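Local coordinates for protein propionate kinase (Francisella tularensis subsp. tularensis, PDB 3KHY) that probably transfers phosphate from ATP to acetate, and perhaps propionate, to give the acyl phosphate, and probably also catalyses the reverse reaction, at residues E325-A328 with N329-K332. Sequence-based numbering, arbitrary orientation.
Sequences ENAA and NIRK
Arg331 folds its side chain back over Ala328, at the start of its own helix. The chain bends at chi3 (-60°), which lays the guanidinium over the backbone of Ala328: NH2 sits 3.6 Å from Ala328 CA, and Ala327 O lies over the same face, displaced toward its rim. NH1 reaches farther back along the chain, its 3.1 Å approach to Glu325 O coming at the edge of the group, near its plane. Beneath this, the first helical turn is closed by the backbone. Ala327 O accepts an almost linear bond from Arg331 N (3.2 Å, 172°) and a weak, strongly bent one from Ile330 N, while Ala328 O takes Lys332 N at 3.0 Å. On another side of the turn Ala327 CB packs against Ile330 CG1 (3.7 Å), with Asn329 OD1 3.8 Å from the same methyl carbon.

Farther out, three residues fix the rotation of the guanidinium: NH1 bonds to Gly324 O, NE to Asn350 OD1 and NH2 to Ser353 OG. Asn350 also donates through ND2 to Ala328 O, and Ser353 OG bonds to Glu325 O, so each of these two residues ties the arginine to the backbone it lies against. Ile330 is buried against Met275 and Ser279 of helix 275-283 and Ile293 and Phe296 of helix 287-307; Asn329 ND2 bonds to Ser279 OG.

Ala327 is the N-cap of helix 328-337, entered from the short glycine-rich helix 321-326 that follows strand 316-320. Glu325 and Asn326 belong to the enzyme's predicted ATP site, an arrangement consistent with the nucleotide-binding strand-turn-helix of the actin-like ATPase fold of acetokinases.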
loop_
_atom_site.group_PDB
_atom_site.type_symbol
_atom_site.label_atom_id
_atom_site.label_comp_id
_atom_site.label_asym_id
_atom_site.label_seq_id
_atom_site.Cartn_x
_atom_site.Cartn_y
_atom_site.Cartn_z
ATOM N N GLU A 325 -13.443 -18.131 -8.316
ATOM C CA GLU A 325 -13.875 -19.430 -8.833
ATOM C C GLU A 325 -14.903 -19.329 -9.956
ATOM O O GLU A 325 -15.000 -20.220 -10.798
ATOM C CB GLU A 325 -14.445 -20.296 -7.698
ATOM C CG GLU A 325 -13.395 -20.738 -6.674
ATOM C CD GLU A 325 -14.004 -21.233 -5.357
ATOM O OE1 GLU A 325 -15.105 -21.831 -5.373
ATOM O OE2 GLU A 325 -13.381 -21.019 -4.298
ATOM N N ASN A 326 -15.663 -18.241 -9.964
ATOM C CA ASN A 326 -16.890 -18.178 -10.749
ATOM C C ASN A 326 -16.964 -17.072 -11.797
ATOM O O ASN A 326 -17.687 -17.204 -12.781
ATOM C CB ASN A 326 -18.087 -18.068 -9.805
ATOM C CG ASN A 326 -18.234 -19.295 -8.928
ATOM O OD1 ASN A 326 -18.397 -20.402 -9.435
ATOM N ND2 ASN A 326 -18.155 -19.107 -7.610
ATOM N N ALA A 327 -16.226 -15.989 -11.585
ATOM C CA ALA A 327 -16.341 -14.810 -12.454
ATOM C C ALA A 327 -15.359 -14.833 -13.641
ATOM O O ALA A 327 -14.280 -14.272 -13.559
ATOM C CB ALA A 327 -16.161 -13.525 -11.619
ATOM N N ALA A 328 -15.734 -15.475 -14.747
ATOM C CA ALA A 328 -14.825 -15.574 -15.893
ATOM C C ALA A 328 -14.437 -14.206 -16.432
ATOM O O ALA A 328 -13.307 -14.004 -16.854
ATOM C CB ALA A 328 -15.443 -16.437 -17.020
ATOM N N ASN A 329 -15.381 -13.270 -16.448
ATOM C CA ASN A 329 -15.115 -11.938 -16.986
ATOM C C ASN A 329 -14.053 -11.190 -16.171
ATOM O O ASN A 329 -13.231 -10.445 -16.712
ATOM C CB ASN A 329 -16.416 -11.116 -17.024
ATOM C CG ASN A 329 -17.013 -10.886 -15.623
ATOM O OD1 ASN A 329 -17.229 -11.833 -14.855
ATOM N ND2 ASN A 329 -17.271 -9.622 -15.288
ATOM N N ILE A 330 -14.086 -11.381 -14.858
ATOM C CA ILE A 330 -13.135 -10.722 -13.978
ATOM C C ILE A 330 -11.724 -11.307 -14.114
ATOM O O ILE A 330 -10.741 -10.578 -14.153
ATOM C CB ILE A 330 -13.567 -10.813 -12.500
ATOM C CG1 ILE A 330 -14.902 -10.106 -12.295
ATOM C CG2 ILE A 330 -12.491 -10.222 -11.608
ATOM C CD1 ILE A 330 -14.911 -8.657 -12.698
ATOM N N ARG A 331 -11.630 -12.626 -14.182
ATOM C CA ARG A 331 -10.343 -13.260 -14.425
ATOM C C ARG A 331 -9.775 -12.801 -15.776
ATOM O O ARG A 331 -8.592 -12.506 -15.887
ATOM C CB ARG A 331 -10.503 -14.789 -14.404
ATOM C CG ARG A 331 -10.903 -15.375 -13.033
ATOM C CD ARG A 331 -10.740 -16.914 -13.039
ATOM N NE ARG A 331 -11.581 -17.532 -14.078
ATOM C CZ ARG A 331 -12.679 -18.251 -13.863
ATOM N NH1 ARG A 331 -13.122 -18.495 -12.630
ATOM N NH2 ARG A 331 -13.341 -18.750 -14.902
ATOM N N LYS A 332 -10.625 -12.746 -16.801
ATOM C CA LYS A 332 -10.191 -12.293 -18.122
ATOM C C LYS A 332 -9.632 -10.863 -18.047
ATOM O O LYS A 332 -8.622 -10.536 -18.661
ATOM C CB LYS A 332 -11.356 -12.352 -19.107
ATOM C CG LYS A 332 -11.104 -11.631 -20.433
ATOM C CD LYS A 332 -12.345 -11.683 -21.323
ATOM C CE LYS A 332 -12.085 -11.052 -22.683
ATOM N NZ LYS A 332 -13.329 -10.960 -23.512
#